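Local coordinates for synaptic vesicle membrane protein VAT-1 homolog-like (Homo sapiens, PDB 4A27) that probably acts as an oxidoreductase of the quinone oxidoreductase branch of the zinc-containing alcohol dehydrogenase family, at residues Val79-Phe91 and Thr103-Phe117. Numbering follows the deposited sequence.
Sequences VKGYEIGDRVMAF and TPVEFVYKIPDDMSF
Val79 sets CG1 against CG2 of Val105 at the start of a contact within the GroES-like domain of the medium-chain dehydrogenase fold, where strands 87-91 and 108-110 pair antiparallel. Tyr82 follows, its flat ring sitting between Val105 CG2, which meets CE1, and the aliphatic part of Lys110, whose CG approaches CE2. A tyrosine suits this place because its OH reaches on to Val108 O, 3.0 Å away, in a weak hydrogen bond; Arg294 also donates to that oxygen. Fully extended beyond CG, Lys110 carries NZ over to a weak bond with Gly81 O and a long salt bridge with Asp86 OD2 (3.9 Å). Asp86 serves its own turn as well, accepting from Glu83 N through the same OD2.

Arg87 opens the strand and sends its long side chain across to the turn from Pro112 to Met115. Bent at chi3 (74°), it brings its guanidinium to Met115 O, which NH1 and NH2 both grip in the guanidinium plane, NH2 at 2.9 Å. Tilted 51° from the ring of Phe117, the same group holds NH2 over one face of it in a cation-pi contact, CZ 4.4 Å from the centroid, and a water links NH1 to Ile111 O and Asp113 OD1.

Val88 and Ala90 turn toward strand 32-42; Val88 CB meets Val108 CG1 and Ala90 CB meets Val108 CG2, small apolar side chains suiting this buried face. Met89, hydrogen-bonded with Tyr109 in both directions, lies on the other face, and its unbranched chain passes obliquely across the methyl Ile111 CG2, with CG 3.6 Å from it. At the end of the strand, Phe91 N donates to Phe107 O, while its ring, which packs on helix 280-285, receives Tyr109 OH in plane at its edge, 3.4 Å from Phe91 CD2.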
loop_
_atom_site.group_PDB
_atom_site.type_symbol
_atom_site.label_atom_id
_atom_site.label_comp_id
_atom_site.label_asym_id
_atom_site.label_seq_id
_atom_site.Cartn_x
_atom_site.Cartn_y
_atom_site.Cartn_z
ATOM N N VAL A 79 24.540 -2.388 -27.572
ATOM C CA VAL A 79 23.184 -1.806 -27.734
ATOM C C VAL A 79 22.368 -2.096 -29.019
ATOM O O VAL A 79 22.796 -1.778 -30.136
ATOM C CB VAL A 79 23.268 -0.254 -27.648
ATOM C CG1 VAL A 79 21.869 0.364 -27.632
ATOM C CG2 VAL A 79 24.072 0.186 -26.429
ATOM N N LYS A 80 21.153 -2.606 -28.831
ATOM C CA LYS A 80 20.185 -2.763 -29.921
ATOM C C LYS A 80 18.894 -1.989 -29.624
ATOM O O LYS A 80 18.596 -1.648 -28.469
ATOM C CB LYS A 80 19.884 -4.247 -30.161
ATOM N N GLY A 81 18.142 -1.708 -30.687
ATOM C CA GLY A 81 16.851 -1.021 -30.591
ATOM C C GLY A 81 16.893 0.488 -30.802
ATOM O O GLY A 81 15.843 1.144 -30.785
ATOM N N TYR A 82 18.091 1.042 -31.006
ATOM C CA TYR A 82 18.245 2.471 -31.268
ATOM C C TYR A 82 19.089 2.707 -32.483
ATOM O O TYR A 82 19.926 1.884 -32.840
ATOM C CB TYR A 82 18.887 3.187 -30.084
ATOM C CG TYR A 82 18.040 3.155 -28.845
ATOM C CD1 TYR A 82 18.112 2.069 -27.970
ATOM C CD2 TYR A 82 17.151 4.192 -28.546
ATOM C CE1 TYR A 82 17.323 2.014 -26.825
ATOM C CE2 TYR A 82 16.334 4.142 -27.387
ATOM C CZ TYR A 82 16.442 3.057 -26.535
ATOM O OH TYR A 82 15.681 2.967 -25.408
ATOM N N GLU A 83 18.860 3.855 -33.105
ATOM C CA GLU A 83 19.645 4.305 -34.237
ATOM C C GLU A 83 20.018 5.724 -33.958
ATOM O O GLU A 83 19.316 6.425 -33.239
ATOM C CB GLU A 83 18.816 4.293 -35.504
ATOM C CG GLU A 83 17.792 3.226 -35.568
ATOM C CD GLU A 83 17.450 3.012 -37.012
ATOM O OE1 GLU A 83 18.183 2.243 -37.645
ATOM O OE2 GLU A 83 16.539 3.683 -37.536
ATOM N N ILE A 84 21.101 6.168 -34.560
ATOM C CA ILE A 84 21.524 7.530 -34.401
ATOM C C ILE A 84 20.421 8.407 -34.985
ATOM O O ILE A 84 19.806 8.044 -35.990
ATOM C CB ILE A 84 22.861 7.730 -35.126
ATOM C CG1 ILE A 84 23.924 6.799 -34.509
ATOM C CG2 ILE A 84 23.281 9.207 -35.108
ATOM C CD1 ILE A 84 25.141 6.564 -35.433
ATOM N N GLY A 85 20.152 9.541 -34.332
ATOM C CA GLY A 85 19.063 10.443 -34.745
ATOM C C GLY A 85 17.752 10.227 -33.990
ATOM O O GLY A 85 16.842 11.024 -34.136
ATOM N N ASP A 86 17.636 9.121 -33.247
ATOM C CA ASP A 86 16.453 8.853 -32.419
ATOM C C ASP A 86 16.322 9.934 -31.323
ATOM O O ASP A 86 17.295 10.346 -30.725
ATOM C CB ASP A 86 16.530 7.463 -31.767
ATOM C CG ASP A 86 16.131 6.319 -32.720
ATOM O OD1 ASP A 86 15.507 6.566 -33.781
ATOM O OD2 ASP A 86 16.442 5.157 -32.388
ATOM N N ARG A 87 15.117 10.427 -31.142
ATOM C CA ARG A 87 14.843 11.464 -30.161
ATOM C C ARG A 87 14.473 10.757 -28.892
ATOM O O ARG A 87 13.626 9.868 -28.922
ATOM C CB ARG A 87 13.716 12.353 -30.663
ATOM C CG ARG A 87 14.059 13.019 -31.983
ATOM C CD ARG A 87 12.871 13.667 -32.650
ATOM N NE ARG A 87 12.473 14.903 -31.979
ATOM C CZ ARG A 87 11.459 15.053 -31.131
ATOM N NH1 ARG A 87 10.672 14.037 -30.780
ATOM N NH2 ARG A 87 11.257 16.243 -30.594
ATOM N N VAL A 88 15.102 11.139 -27.774
ATOM C CA VAL A 88 14.937 10.399 -26.530
ATOM C C VAL A 88 14.850 11.285 -25.292
ATOM O O VAL A 88 15.227 12.461 -25.316
ATOM C CB VAL A 88 16.092 9.443 -26.366
ATOM C CG1 VAL A 88 16.062 8.440 -27.512
ATOM C CG2 VAL A 88 17.435 10.263 -26.323
ATOM N N MET A 89 14.351 10.697 -24.217
ATOM C CA MET A 89 14.457 11.282 -22.893
ATOM C C MET A 89 15.104 10.237 -22.020
ATOM O O MET A 89 15.070 9.042 -22.339
ATOM C CB MET A 89 13.074 11.682 -22.364
ATOM C CG MET A 89 12.116 10.529 -22.147
ATOM S SD MET A 89 10.415 11.055 -21.731
ATOM C CE MET A 89 9.540 9.489 -22.000
ATOM N N ALA A 90 15.701 10.660 -20.914
ATOM C CA ALA A 90 16.571 9.745 -20.213
ATOM C C ALA A 90 16.835 10.192 -18.808
ATOM O O ALA A 90 16.815 11.391 -18.530
ATOM C CB ALA A 90 17.926 9.592 -20.977
ATOM N N PHE A 91 17.019 9.210 -17.930
ATOM C CA PHE A 91 17.479 9.465 -16.581
ATOM C C PHE A 91 18.981 9.315 -16.630
ATOM O O PHE A 91 19.497 8.485 -17.366
ATOM C CB PHE A 91 16.940 8.422 -15.587
ATOM C CG PHE A 91 15.466 8.520 -15.304
ATOM C CD1 PHE A 91 14.973 9.513 -14.482
ATOM C CD2 PHE A 91 14.564 7.588 -15.822
ATOM C CE1 PHE A 91 13.621 9.578 -14.218
ATOM C CE2 PHE A 91 13.214 7.657 -15.551
ATOM C CZ PHE A 91 12.752 8.629 -14.743
ATOM N N THR A 103 24.651 7.425 -20.956
ATOM C CA THR A 103 23.872 6.742 -19.903
ATOM C C THR A 103 23.471 5.325 -20.363
ATOM O O THR A 103 23.249 5.098 -21.572
ATOM C CB THR A 103 22.587 7.579 -19.509
ATOM O OG1 THR A 103 22.077 7.171 -18.220
ATOM C CG2 THR A 103 21.503 7.462 -20.586
ATOM N N PRO A 104 23.396 4.370 -19.411
ATOM C CA PRO A 104 23.007 3.004 -19.768
ATOM C C PRO A 104 21.647 2.966 -20.463
ATOM O O PRO A 104 20.737 3.696 -20.087
ATOM C CB PRO A 104 22.968 2.283 -18.421
ATOM C CG PRO A 104 23.908 3.023 -17.554
ATOM C CD PRO A 104 23.789 4.474 -17.986
ATOM N N VAL A 105 21.530 2.129 -21.486
ATOM C CA VAL A 105 20.363 2.094 -22.336
ATOM C C VAL A 105 19.049 1.785 -21.566
ATOM O O VAL A 105 17.966 2.153 -22.029
ATOM C CB VAL A 105 20.547 1.049 -23.480
ATOM C CG1 VAL A 105 20.450 -0.382 -22.914
ATOM C CG2 VAL A 105 19.548 1.267 -24.607
ATOM N N GLU A 106 19.131 1.132 -20.399
ATOM C CA GLU A 106 17.915 0.818 -19.663
ATOM C C GLU A 106 17.232 2.073 -19.128
ATOM O O GLU A 106 16.058 2.005 -18.800
ATOM C CB GLU A 106 18.098 -0.244 -18.558
ATOM C CG GLU A 106 19.086 0.067 -17.474
ATOM C CD GLU A 106 20.497 -0.397 -17.800
ATOM O OE1 GLU A 106 20.806 -0.635 -19.008
ATOM O OE2 GLU A 106 21.303 -0.489 -16.842
ATOM N N PHE A 107 17.946 3.204 -19.087
ATOM C CA PHE A 107 17.375 4.461 -18.631
ATOM C C PHE A 107 16.955 5.424 -19.741
ATOM O O PHE A 107 16.697 6.607 -19.489
ATOM C CB PHE A 107 18.354 5.157 -17.707
ATOM C CG PHE A 107 18.816 4.305 -16.596
ATOM C CD1 PHE A 107 17.898 3.695 -15.735
ATOM C CD2 PHE A 107 20.176 4.078 -16.412
ATOM C CE1 PHE A 107 18.334 2.901 -14.684
ATOM C CE2 PHE A 107 20.631 3.275 -15.386
ATOM C CZ PHE A 107 19.724 2.680 -14.517
ATOM N N VAL A 108 16.855 4.919 -20.961
ATOM C CA VAL A 108 16.568 5.760 -22.108
ATOM C C VAL A 108 15.256 5.363 -22.735
ATOM O O VAL A 108 14.939 4.180 -22.818
ATOM C CB VAL A 108 17.707 5.671 -23.185
ATOM C CG1 VAL A 108 17.415 6.617 -24.327
ATOM C CG2 VAL A 108 19.048 5.989 -22.565
ATOM N N TYR A 109 14.499 6.343 -23.207
ATOM C CA TYR A 109 13.179 6.079 -23.750
ATOM C C TYR A 109 12.971 6.930 -24.954
ATOM O O TYR A 109 13.215 8.126 -24.930
ATOM C CB TYR A 109 12.066 6.363 -22.725
ATOM C CG TYR A 109 12.441 5.919 -21.351
ATOM C CD1 TYR A 109 12.208 4.632 -20.916
ATOM C CD2 TYR A 109 13.059 6.800 -20.478
ATOM C CE1 TYR A 109 12.587 4.237 -19.638
ATOM C CE2 TYR A 109 13.439 6.412 -19.237
ATOM C CZ TYR A 109 13.239 5.128 -18.818
ATOM O OH TYR A 109 13.605 4.762 -17.523
ATOM N N LYS A 110 12.522 6.292 -26.021
ATOM C CA LYS A 110 12.228 6.968 -27.261
ATOM C C LYS A 110 11.017 7.814 -27.061
ATOM O O LYS A 110 10.062 7.379 -26.438
ATOM C CB LYS A 110 11.904 5.940 -28.342
ATOM C CG LYS A 110 13.072 5.075 -28.733
ATOM C CD LYS A 110 12.712 4.274 -29.965
ATOM C CE LYS A 110 13.877 3.477 -30.494
ATOM N NZ LYS A 110 13.473 2.708 -31.707
ATOM N N ILE A 111 11.032 9.024 -27.591
ATOM C CA ILE A 111 9.879 9.876 -27.470
ATOM C C ILE A 111 9.112 9.956 -28.791
ATOM O O ILE A 111 9.660 9.781 -29.872
ATOM C CB ILE A 111 10.222 11.289 -26.861
ATOM C CG1 ILE A 111 11.178 12.081 -27.757
ATOM C CG2 ILE A 111 10.799 11.119 -25.445
ATOM C CD1 ILE A 111 11.527 13.488 -27.240
ATOM N N PRO A 112 7.814 10.216 -28.702
ATOM C CA PRO A 112 7.035 10.440 -29.922
ATOM C C PRO A 112 7.434 11.710 -30.667
ATOM O O PRO A 112 7.883 12.686 -30.047
ATOM C CB PRO A 112 5.592 10.597 -29.408
ATOM C CG PRO A 112 5.612 10.311 -27.943
ATOM C CD PRO A 112 7.027 10.445 -27.474
ATOM N N ASP A 113 7.204 11.711 -31.979
ATOM C CA ASP A 113 7.525 12.859 -32.846
ATOM C C ASP A 113 6.767 14.127 -32.440
ATOM O O ASP A 113 7.262 15.233 -32.619
ATOM C CB ASP A 113 7.207 12.519 -34.323
ATOM C CG ASP A 113 8.087 11.378 -34.894
ATOM O OD1 ASP A 113 9.172 11.074 -34.335
ATOM O OD2 ASP A 113 7.691 10.780 -35.912
ATOM N N ASP A 114 5.576 13.959 -31.877
ATOM C CA ASP A 114 4.742 15.076 -31.441
ATOM C C ASP A 114 5.289 15.787 -30.196
ATOM O O ASP A 114 4.870 16.893 -29.894
ATOM C CB ASP A 114 3.330 14.574 -31.103
ATOM C CG ASP A 114 2.456 14.421 -32.315
ATOM O OD1 ASP A 114 2.969 14.508 -33.453
ATOM O OD2 ASP A 114 1.240 14.208 -32.121
ATOM N N MET A 115 6.164 15.113 -29.455
ATOM C CA MET A 115 6.646 15.624 -28.186
ATOM C C MET A 115 7.928 16.462 -28.373
ATOM O O MET A 115 8.911 15.969 -28.877
ATOM C CB MET A 115 6.871 14.450 -27.223
ATOM C CG MET A 115 7.265 14.888 -25.817
ATOM S SD MET A 115 7.588 13.483 -24.697
ATOM C CE MET A 115 5.871 13.040 -24.386
ATOM N N SER A 116 7.909 17.725 -27.945
ATOM C CA SER A 116 9.033 18.621 -28.121
ATOM C C SER A 116 10.095 18.234 -27.095
ATOM O O SER A 116 9.788 17.470 -26.157
ATOM C CB SER A 116 8.614 20.059 -27.838
ATOM O OG SER A 116 8.335 20.184 -26.465
ATOM N N PHE A 117 11.321 18.725 -27.272
ATOM C CA PHE A 117 12.412 18.372 -26.336
ATOM C C PHE A 117 12.174 18.940 -24.941
ATOM O O PHE A 117 12.528 18.292 -23.944
ATOM C CB PHE A 117 13.789 18.820 -26.844
ATOM C CG PHE A 117 14.246 18.068 -28.061
ATOM C CD1 PHE A 117 14.614 16.735 -27.961
ATOM C CD2 PHE A 117 14.259 18.675 -29.305
ATOM C CE1 PHE A 117 15.022 16.021 -29.081
ATOM C CE2 PHE A 117 14.647 17.964 -30.430
ATOM C CZ PHE A 117 15.030 16.636 -30.312
HETATM O O HOH W 1 10.382 11.400 -31.955
#